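Local coordinates for stomatin operon partner protein (Pyrococcus horikoshii OT3, PDB 3WWV) that cleaves proteins preferentially near hydrophobic or aromatic residues as a membrane-bound serine protease, of which this chain is the C-terminal OB-fold domain, at residues R51-D56 with I61-R66; E19-N22 with M26-V29. All coordinates share one frame; numbering follows the deposited sequence.

How the contacts relate
Both contacts belong to one OB-fold domain and follow each other in series, neither enclosing the other. From the N terminus, contact 2 comes first: E19-N22 meets M26-V29 across the turn from strand 14-19 into strand 24-29. The chain then runs through strand 32-38 and a loop before contact 1 pairs R51-D56 with I61-R66 in the hairpin of strands 49-56 and 59-64. All these strands belong to the beta barrel of the OB fold, in which 59-64 runs beside 32-38 and 49-56 closes back on 14-19. The two contacts lie across the domain's centre and meet through the apolar core: V62 CG2 packs 3.4 Å from L21 CD2, and V62 CG1 3.8 Å from I27 CD1.

Contact 1 of 2, residues R51-D56 with I61-R66; sequences RVVDMD and IVVRER
The carbonyl oxygen of I61 accepts two backbone hydrogen bonds, a short one of 2.8 Å from V53 N to I61 O and a weak one of 3.4 Å from D54 N to the same I61 O. Two residues thus face one, a classic beta bulge that shifts the antiparallel register by a single position. Just past it, I61 N donates to D54 O at 3.0 Å, arriving 47° out of the carbonyl plane. Toward the other end the ladder is regular: R51 N meets V63 O at 2.8 Å, and V63 N returns a bond to R51 O.

The side chains divide between two faces. V52 and V62, compact and branched, point together to one face, where both are buried against the apolar core, V62 on L21 and I27 and V52 on V29; R51, V63, D54 and I61 take the other. There I61 sends CD1 to within 3.8 Å of D56 CB, while D56 turns its carboxylate to a salt bridge with R37. V53 lies across V63, CG1 to CG2 4.0 Å apart, and both pack on I11 of the second subunit. R51 has its CG anti to the backbone N (chi1 -167°), and two further bends lay the chain alongside E65. Its NH1 makes a salt bridge of 3.0 Å to E65 OE2, with guanidinium and carboxylate planes 64° apart, while NE bonds to the carbonyl of G12. A leucine here would probably leave the E65 carboxylate without this cationic mate and the G12 carbonyl without this donor. Because NH1 also lies close to NH1 of R51 in the second subunit, the negative charge of E65 is likely to ease the meeting of two like charges at the dimer interface.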
loop_
_atom_site.group_PDB
_atom_site.type_symbol
_atom_site.label_atom_id
_atom_site.label_comp_id
_atom_site.label_asym_id
_atom_site.label_seq_id
_atom_site.Cartn_x
_atom_site.Cartn_y
_atom_site.Cartn_z
ATOM N N ARG A 51 1.289 0.992 6.825
ATOM C CA ARG A 51 0.511 1.365 5.653
ATOM C C ARG A 51 -0.347 0.173 5.231
ATOM O O ARG A 51 0.159 -0.937 5.157
ATOM C CB ARG A 51 1.475 1.706 4.517
ATOM C CG ARG A 51 0.845 2.412 3.323
ATOM C CD ARG A 51 1.224 3.880 3.315
ATOM N NE ARG A 51 0.098 4.722 3.669
ATOM C CZ ARG A 51 0.185 6.014 3.968
ATOM N NH1 ARG A 51 1.360 6.628 3.989
ATOM N NH2 ARG A 51 -0.911 6.692 4.264
ATOM N N VAL A 52 -1.624 0.396 4.934
ATOM C CA VAL A 52 -2.502 -0.697 4.498
ATOM C C VAL A 52 -2.335 -0.945 2.989
ATOM O O VAL A 52 -2.579 -0.043 2.194
ATOM C CB VAL A 52 -3.993 -0.430 4.842
ATOM C CG1 VAL A 52 -4.841 -1.667 4.566
ATOM C CG2 VAL A 52 -4.159 0.009 6.295
ATOM N N VAL A 53 -1.920 -2.153 2.603
ATOM C CA VAL A 53 -1.607 -2.448 1.194
ATOM C C VAL A 53 -2.577 -3.425 0.528
ATOM O O VAL A 53 -2.659 -3.481 -0.710
ATOM C CB VAL A 53 -0.143 -2.925 0.985
ATOM C CG1 VAL A 53 0.841 -1.837 1.408
ATOM C CG2 VAL A 53 0.141 -4.227 1.731
ATOM N N ASP A 54 -3.304 -4.190 1.342
ATOM C CA ASP A 54 -4.276 -5.174 0.847
ATOM C C ASP A 54 -5.211 -5.580 1.973
ATOM O O ASP A 54 -5.061 -5.127 3.103
ATOM C CB ASP A 54 -3.557 -6.415 0.307
ATOM C CG ASP A 54 -4.391 -7.202 -0.688
ATOM O OD1 ASP A 54 -5.526 -6.796 -1.036
ATOM O OD2 ASP A 54 -3.897 -8.254 -1.131
ATOM N N MET A 55 -6.170 -6.443 1.655
ATOM C CA MET A 55 -7.106 -6.961 2.643
ATOM C C MET A 55 -7.426 -8.422 2.364
ATOM O O MET A 55 -7.622 -8.815 1.219
ATOM C CB MET A 55 -8.391 -6.144 2.646
ATOM C CG MET A 55 -8.926 -5.880 4.035
ATOM S SD MET A 55 -10.522 -5.056 4.023
ATOM C CE MET A 55 -10.143 -3.669 2.983
ATOM N N ASP A 56 -7.473 -9.206 3.435
ATOM C CA ASP A 56 -7.764 -10.629 3.397
ATOM C C ASP A 56 -8.953 -10.867 4.319
ATOM O O ASP A 56 -8.791 -10.976 5.539
ATOM C CB ASP A 56 -6.550 -11.405 3.918
ATOM C CG ASP A 56 -6.606 -12.886 3.589
ATOM O OD1 ASP A 56 -7.465 -13.314 2.781
ATOM O OD2 ASP A 56 -5.762 -13.623 4.132
ATOM N N ILE A 61 -3.712 -6.214 5.527
ATOM C CA ILE A 61 -2.321 -6.556 5.218
ATOM C C ILE A 61 -1.553 -5.258 5.105
ATOM O O ILE A 61 -1.974 -4.330 4.416
ATOM C CB ILE A 61 -2.219 -7.433 3.958
ATOM C CG1 ILE A 61 -2.920 -8.769 4.235
ATOM C CG2 ILE A 61 -0.764 -7.695 3.561
ATOM C CD1 ILE A 61 -3.513 -9.398 3.001
ATOM N N VAL A 62 -0.443 -5.181 5.831
ATOM C CA VAL A 62 0.243 -3.920 6.069
ATOM C C VAL A 62 1.737 -4.124 5.890
ATOM O O VAL A 62 2.237 -5.247 6.045
ATOM C CB VAL A 62 -0.033 -3.375 7.494
ATOM C CG1 VAL A 62 -1.524 -3.181 7.744
ATOM C CG2 VAL A 62 0.547 -4.284 8.562
ATOM N N VAL A 63 2.428 -3.046 5.532
ATOM C CA VAL A 63 3.889 -2.950 5.637
ATOM C C VAL A 63 4.169 -1.818 6.622
ATOM O O VAL A 63 3.299 -0.963 6.829
ATOM C CB VAL A 63 4.582 -2.657 4.270
ATOM C CG1 VAL A 63 4.367 -3.813 3.293
ATOM C CG2 VAL A 63 4.101 -1.346 3.655
ATOM N N ARG A 64 5.348 -1.789 7.243
ATOM C CA ARG A 64 5.671 -0.608 8.045
ATOM C C ARG A 64 5.869 0.589 7.145
ATOM O O ARG A 64 6.354 0.463 6.021
ATOM C CB ARG A 64 6.858 -0.775 9.005
ATOM C CG ARG A 64 7.984 -1.691 8.576
ATOM C CD ARG A 64 9.244 -1.410 9.396
ATOM N NE ARG A 64 8.983 -1.130 10.801
ATOM C CZ ARG A 64 9.077 -2.026 11.780
ATOM N NH1 ARG A 64 9.434 -3.274 11.530
ATOM N NH2 ARG A 64 8.808 -1.668 13.020
ATOM N N GLU A 65 5.455 1.744 7.643
ATOM C CA GLU A 65 5.541 2.975 6.888
ATOM C C GLU A 65 7.012 3.248 6.510
ATOM O O GLU A 65 7.915 3.063 7.328
ATOM C CB GLU A 65 4.920 4.106 7.717
ATOM C CG GLU A 65 4.984 5.499 7.106
ATOM C CD GLU A 65 4.138 5.665 5.853
ATOM O OE1 GLU A 65 3.693 4.655 5.264
ATOM O OE2 GLU A 65 3.929 6.826 5.447
ATOM N N ARG A 66 7.243 3.651 5.265
ATOM C CA ARG A 66 8.591 3.992 4.801
ATOM C C ARG A 66 9.130 5.293 5.404
ATOM O O ARG A 66 8.380 6.253 5.616
ATOM C CB ARG A 66 8.631 4.068 3.279
ATOM C CG ARG A 66 8.267 2.765 2.586
ATOM C CD ARG A 66 9.475 1.860 2.422
ATOM N NE ARG A 66 9.106 0.677 1.657
ATOM C CZ ARG A 66 9.903 0.029 0.812
ATOM N NH1 ARG A 66 11.149 0.436 0.593
ATOM N NH2 ARG A 66 9.441 -1.041 0.184
#

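Contact 2 of 2, residues E19-N22 with M26-V29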
loop_
_atom_site.group_PDB
_atom_site.type_symbol
_atom_site.label_atom_id
_atom_site.label_comp_id
_atom_site.label_asym_id
_atom_site.label_seq_id
_atom_site.Cartn_x
_atom_site.Cartn_y
_atom_site.Cartn_z
ATOM N N GLU A 19 -1.360 -3.952 18.959
ATOM C CA GLU A 19 -0.856 -5.227 19.451
ATOM C C GLU A 19 0.119 -5.809 18.423
ATOM O O GLU A 19 -0.266 -6.077 17.283
ATOM C CB GLU A 19 -2.010 -6.198 19.725
ATOM C CG GLU A 19 -1.561 -7.587 20.139
ATOM C CD GLU A 19 -2.726 -8.526 20.386
ATOM O OE1 GLU A 19 -3.274 -8.513 21.509
ATOM O OE2 GLU A 19 -3.089 -9.280 19.463
ATOM N N GLU A 20 1.369 -6.005 18.845
ATOM C CA GLU A 20 2.476 -6.412 17.964
ATOM C C GLU A 20 2.070 -7.378 16.857
ATOM O O GLU A 20 1.409 -8.393 17.112
ATOM C CB GLU A 20 3.641 -7.003 18.774
ATOM C CG GLU A 20 4.889 -7.302 17.956
ATOM C CD GLU A 20 6.023 -7.868 18.794
ATOM O OE1 GLU A 20 5.928 -9.038 19.245
ATOM O OE2 GLU A 20 7.028 -7.144 18.981
ATOM N N LEU A 21 2.485 -7.040 15.636
ATOM C CA LEU A 21 2.301 -7.888 14.460
ATOM C C LEU A 21 3.448 -8.878 14.363
ATOM O O LEU A 21 4.566 -8.503 14.018
ATOM C CB LEU A 21 2.245 -7.029 13.194
ATOM C CG LEU A 21 0.924 -6.386 12.788
ATOM C CD1 LEU A 21 0.185 -5.727 13.944
ATOM C CD2 LEU A 21 1.183 -5.388 11.687
ATOM N N ASN A 22 3.175 -10.143 14.668
ATOM C CA ASN A 22 4.242 -11.139 14.752
ATOM C C ASN A 22 3.992 -12.506 14.096
ATOM O O ASN A 22 4.227 -13.519 14.739
ATOM C CB ASN A 22 4.621 -11.344 16.224
ATOM C CG ASN A 22 3.413 -11.653 17.103
ATOM O OD1 ASN A 22 3.273 -11.095 18.195
ATOM N ND2 ASN A 22 2.534 -12.539 16.631
ATOM N N MET A 26 -2.890 -6.596 15.839
ATOM C CA MET A 26 -4.006 -5.687 15.919
ATOM C C MET A 26 -3.526 -4.271 15.608
ATOM O O MET A 26 -2.501 -3.839 16.134
ATOM C CB MET A 26 -4.575 -5.759 17.336
ATOM C CG MET A 26 -6.048 -5.443 17.463
ATOM S SD MET A 26 -7.078 -6.840 17.001
ATOM C CE MET A 26 -8.655 -6.017 16.790
ATOM N N ILE A 27 -4.244 -3.551 14.747
ATOM C CA ILE A 27 -3.911 -2.148 14.464
ATOM C C ILE A 27 -5.110 -1.214 14.628
ATOM O O ILE A 27 -6.266 -1.641 14.560
ATOM C CB ILE A 27 -3.286 -1.919 13.060
ATOM C CG1 ILE A 27 -4.303 -2.180 11.938
ATOM C CG2 ILE A 27 -2.004 -2.718 12.888
ATOM C CD1 ILE A 27 -3.771 -1.883 10.544
ATOM N N LYS A 28 -4.821 0.063 14.848
ATOM C CA LYS A 28 -5.857 1.072 14.876
ATOM C C LYS A 28 -5.781 1.887 13.592
ATOM O O LYS A 28 -4.744 2.467 13.281
ATOM C CB LYS A 28 -5.711 1.962 16.110
ATOM C CG LYS A 28 -7.030 2.562 16.581
ATOM C CD LYS A 28 -6.880 3.212 17.952
ATOM C CE LYS A 28 -8.219 3.683 18.503
ATOM N NZ LYS A 28 -9.115 2.541 18.850
ATOM N N VAL A 29 -6.864 1.887 12.824
ATOM C CA VAL A 29 -6.941 2.699 11.618
ATOM C C VAL A 29 -8.197 3.540 11.703
ATOM O O VAL A 29 -9.298 3.001 11.853
ATOM C CB VAL A 29 -6.950 1.860 10.325
ATOM C CG1 VAL A 29 -7.213 2.744 9.117
ATOM C CG2 VAL A 29 -5.625 1.148 10.144
#
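The flat groups that meet between E19 and M26 are peptide units, joined by two backbone hydrogen bonds. M26 N donates a hydrogen bond to E19 O at 3.0 Å, in the carbonyl plane and on a lone pair. The return bond, from E19 N to M26 O, is also 3.0 Å long and nearly straight, but its donor is tilted 30° from the carbonyl plane. Together they form one antiparallel hydrogen-bonded pair.

One face of this pair carries the side chains of E19 and M26, whose CB atoms come within 3.5 Å of each other. Beyond that the chains part: E19 stays extended, suiting a carboxylate at an exposed position, and M26 bends at chi2 (80°) so that its flexible thioether leads away from E19. On the opposite side L21 reaches in with one methyl. Its CG sits beside the backbone N, anti to the carbonyl carbon (chi1 -84°), which brings CD1 back to 3.7 Å from M26 N and 3.9 Å from I27 CG2. The two branched side chains cross obliquely, and both are buried, as befits leucine and isoleucine turned toward an apolar core.

This is packing where strand 14-19 gives way to the turn before strand 24-29. The inner face is continued by V62 of strand 59-64, which touches both L21 and I27, while M26 lies on L33 and V18. Strand 24-29 thus sits in the OB-fold barrel between strands 14-19 and 32-38, bonded by its backbone to T16 on one flank and W34 on the other.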